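PDB 1QSA: soluble lytic murein transglycosylase from Escherichia coli, which cleaves the glycosidic bonds between N-acetylmuramic acid and N-acetylglucosamine in peptidoglycan, forming a 1,6-anhydro bond in the muramic acid product. Local coordinates for residues 61-66 / 73-78. Residues are numbered along the deposited sequence; the frame is centred on the assembly and turned at random. Where two conformers were deposited one is given.
Sequences FVRANP and TLQSRF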
ATOM      1  N   PHE A  61      -5.914 -25.220  22.644  1.00 13.64           N
ATOM      2  CA  PHE A  61      -6.346 -24.949  21.277  1.00 13.90           C
ATOM      3  C   PHE A  61      -5.208 -24.384  20.423  1.00 14.80           C
ATOM      4  O   PHE A  61      -4.994 -24.805  19.285  1.00 14.13           O
ATOM      5  CB  PHE A  61      -7.545 -23.990  21.258  1.00 13.33           C
ATOM      6  CG  PHE A  61      -8.032 -23.673  19.874  1.00 12.98           C
ATOM      7  CD1 PHE A  61      -8.741 -24.624  19.140  1.00 12.70           C
ATOM      8  CD2 PHE A  61      -7.755 -22.435  19.280  1.00 13.22           C
ATOM      9  CE1 PHE A  61      -9.165 -24.350  17.838  1.00 10.50           C
ATOM     10  CE2 PHE A  61      -8.175 -22.160  17.983  1.00 11.68           C
ATOM     11  CZ  PHE A  61      -8.884 -23.127  17.263  1.00 13.35           C
ATOM     12  N   VAL A  62      -4.472 -23.433  20.978  1.00 14.60           N
ATOM     13  CA  VAL A  62      -3.367 -22.826  20.258  1.00 15.07           C
ATOM     14  C   VAL A  62      -2.278 -23.866  19.948  1.00 16.87           C
ATOM     15  O   VAL A  62      -1.791 -23.940  18.818  1.00 15.98           O
ATOM     16  CB  VAL A  62      -2.791 -21.638  21.060  1.00 15.36           C
ATOM     17  CG1 VAL A  62      -1.536 -21.087  20.396  1.00 15.84           C
ATOM     18  CG2 VAL A  62      -3.848 -20.559  21.204  1.00 14.15           C
ATOM     19  N   ARG A  63      -1.946 -24.713  20.920  1.00 16.49           N
ATOM     20  CA  ARG A  63      -0.898 -25.719  20.696  1.00 19.69           C
ATOM     21  C   ARG A  63      -1.328 -26.795  19.692  1.00 18.89           C
ATOM     22  O   ARG A  63      -0.507 -27.301  18.926  1.00 19.63           O
ATOM     23  CB  ARG A  63      -0.461 -26.383  22.011  1.00 22.63           C
ATOM     24  CG  ARG A  63      -0.145 -25.433  23.168  1.00 29.37           C
ATOM     25  CD  ARG A  63       0.505 -24.106  22.748  1.00 32.28           C
ATOM     26  NE  ARG A  63      -0.228 -22.971  23.321  1.00 32.12           N
ATOM     27  CZ  ARG A  63       0.171 -21.700  23.293  1.00 34.94           C
ATOM     28  NH1 ARG A  63       1.332 -21.360  22.729  1.00 34.76           N
ATOM     29  NH2 ARG A  63      -0.599 -20.759  23.843  1.00 28.04           N
ATOM     30  N   ALA A  64      -2.624 -27.092  19.660  1.00 17.08           N
ATOM     31  CA  ALA A  64      -3.161 -28.108  18.757  1.00 16.63           C
ATOM     32  C   ALA A  64      -3.345 -27.627  17.325  1.00 17.46           C
ATOM     33  O   ALA A  64      -3.516 -28.438  16.420  1.00 17.83           O
ATOM     34  CB  ALA A  64      -4.490 -28.624  19.283  1.00 17.51           C
ATOM     35  N   ASN A  65      -3.275 -26.317  17.115  1.00 16.35           N
ATOM     36  CA  ASN A  65      -3.499 -25.738  15.794  1.00 14.96           C
ATOM     37  C   ASN A  65      -2.415 -24.723  15.419  1.00 15.92           C
ATOM     38  O   ASN A  65      -2.717 -23.562  15.118  1.00 14.58           O
ATOM     39  CB  ASN A  65      -4.893 -25.088  15.783  1.00 15.02           C
ATOM     40  CG  ASN A  65      -6.010 -26.102  15.997  1.00 16.06           C
ATOM     41  OD1 ASN A  65      -6.489 -26.715  15.041  1.00 16.72           O
ATOM     42  ND2 ASN A  65      -6.419 -26.296  17.253  1.00 13.78           N
ATOM     43  N   PRO A  66      -1.142 -25.180  15.323  1.00 16.33           N
ATOM     44  CA  PRO A  66      -0.004 -24.317  14.987  1.00 18.11           C
ATOM     45  C   PRO A  66      -0.037 -23.533  13.678  1.00 18.34           C
ATOM     46  O   PRO A  66       0.566 -22.464  13.588  1.00 18.19           O
ATOM     47  CB  PRO A  66       1.190 -25.276  15.047  1.00 19.93           C
ATOM     48  CG  PRO A  66       0.603 -26.584  14.649  1.00 20.82           C
ATOM     49  CD  PRO A  66      -0.726 -26.595  15.373  1.00 19.77           C
ATOM     50  N   THR A  73      -3.688 -15.572  16.125  1.00 18.62           N
ATOM     51  CA  THR A  73      -4.171 -14.274  16.588  1.00 18.91           C
ATOM     52  C   THR A  73      -4.809 -14.409  17.977  1.00 19.37           C
ATOM     53  O   THR A  73      -4.808 -13.453  18.768  1.00 17.16           O
ATOM     54  CB  THR A  73      -5.175 -13.622  15.612  1.00 20.07           C
ATOM     55  OG1 THR A  73      -6.324 -14.457  15.445  1.00 19.86           O
ATOM     56  CG2 THR A  73      -4.521 -13.355  14.257  1.00 19.93           C
ATOM     57  N   LEU A  74      -5.340 -15.596  18.281  1.00 16.93           N
ATOM     58  CA  LEU A  74      -5.970 -15.834  19.586  1.00 17.45           C
ATOM     59  C   LEU A  74      -4.990 -15.659  20.754  1.00 15.70           C
ATOM     60  O   LEU A  74      -5.400 -15.297  21.866  1.00 15.27           O
ATOM     61  CB  LEU A  74      -6.613 -17.227  19.636  1.00 17.68           C
ATOM     62  CG  LEU A  74      -7.390 -17.597  20.911  1.00 16.53           C
ATOM     63  CD1 LEU A  74      -8.526 -16.600  21.165  1.00 17.05           C
ATOM     64  CD2 LEU A  74      -7.938 -19.023  20.802  1.00 16.70           C
ATOM     65  N   GLN A  75      -3.705 -15.897  20.504  1.00 16.17           N
ATOM     66  CA  GLN A  75      -2.669 -15.749  21.532  1.00 15.71           C
ATOM     67  C   GLN A  75      -2.650 -14.300  22.057  1.00 16.37           C
ATOM     68  O   GLN A  75      -2.715 -14.051  23.273  1.00 14.47           O
ATOM     69  CB  GLN A  75      -1.309 -16.120  20.947  0.60 16.63           C
ATOM     70  CG  GLN A  75      -0.182 -16.170  21.958  0.60 16.79           C
ATOM     71  CD  GLN A  75      -0.357 -17.272  22.992  0.60 19.39           C
ATOM     72  OE1 GLN A  75      -1.211 -18.154  22.851  0.60 17.42           O
ATOM     73  NE2 GLN A  75       0.443 -17.216  24.047  0.60 18.33           N
ATOM     74  N   SER A  76      -2.568 -13.340  21.134  1.00 14.61           N
ATOM     75  CA  SER A  76      -2.584 -11.929  21.516  1.00 13.31           C
ATOM     76  C   SER A  76      -3.961 -11.497  22.029  1.00 13.48           C
ATOM     77  O   SER A  76      -4.041 -10.727  22.984  1.00 11.71           O
ATOM     78  CB  SER A  76      -2.146 -11.027  20.349  0.75 11.54           C
ATOM     79  OG  SER A  76      -0.752 -11.120  20.126  0.75 12.71           O
ATOM     80  N   ARG A  77      -5.040 -12.017  21.432  1.00 11.48           N
ATOM     81  CA  ARG A  77      -6.395 -11.679  21.867  1.00 12.66           C
ATOM     82  C   ARG A  77      -6.650 -12.140  23.315  1.00 12.55           C
ATOM     83  O   ARG A  77      -7.213 -11.392  24.130  1.00 12.24           O
ATOM     84  CB  ARG A  77      -7.423 -12.305  20.929  1.00 14.42           C
ATOM     85  CG  ARG A  77      -8.866 -11.991  21.295  1.00 15.69           C
ATOM     86  CD  ARG A  77      -9.831 -12.566  20.261  1.00 19.61           C
ATOM     87  NE  ARG A  77     -11.222 -12.384  20.670  1.00 23.18           N
ATOM     88  CZ  ARG A  77     -12.279 -12.699  19.919  1.00 26.95           C
ATOM     89  NH1 ARG A  77     -12.116 -13.227  18.709  1.00 29.18           N
ATOM     90  NH2 ARG A  77     -13.510 -12.498  20.387  1.00 28.28           N
ATOM     91  N   PHE A  78      -6.170 -13.335  23.659  1.00 10.58           N
ATOM     92  CA  PHE A  78      -6.382 -13.835  25.014  1.00 10.49           C
ATOM     93  C   PHE A  78      -5.489 -13.104  26.015  1.00 10.98           C
ATOM     94  O   PHE A  78      -5.849 -12.953  27.186  1.00 12.11           O
ATOM     95  CB  PHE A  78      -6.204 -15.340  25.110  1.00 10.31           C
ATOM     96  CG  PHE A  78      -6.812 -15.918  26.351  1.00  9.44           C
ATOM     97  CD1 PHE A  78      -8.172 -15.738  26.615  1.00 10.47           C
ATOM     98  CD2 PHE A  78      -6.029 -16.617  27.268  1.00 10.73           C
ATOM     99  CE1 PHE A  78      -8.750 -16.259  27.792  1.00 11.64           C
ATOM    100  CE2 PHE A  78      -6.598 -17.136  28.441  1.00 11.19           C
ATOM    101  CZ  PHE A  78      -7.959 -16.951  28.693  1.00 10.69           C
TER
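F61 and L74 make the tight, apolar side of this contact: CD2 of the F61 ring lies 3.7 Å from CD2 of L74, the two side chains crossing at about a right angle. A chi1 of 180° swings the F61 ring out to L74, and the side chain also touches E42 and I46 of helix 38-48, while L74 also packs on V58, one turn before F61 and V62 on helix 55-64. V62 continues this layer more loosely, its CG2 4.4 Å from L74 CD2. Its other methyl, CG1, sits 3.8 Å from Q75 OE1 and also lies 3.4 Å above the centre of the R63 guanidinium, covering one face of that group. Toward solvent the contact turns polar and less firmly held. The exposed R63 bends at chi2 and chi3 and gives Q75 OE1 a weak, bent hydrogen bond from NH2 (2.9 Å, N-H...O angle 129°), with guanidinium and amide planes nearly perpendicular. R63 NE is held by T59 O. Q75 has two conformers, so its contacts, described for one, are less certain. Through the F61, V62 and L74 packing, helices 55-64 and 69-84, joined by a short loop, form a helical hairpin within the alpha-superhelix of Slt70.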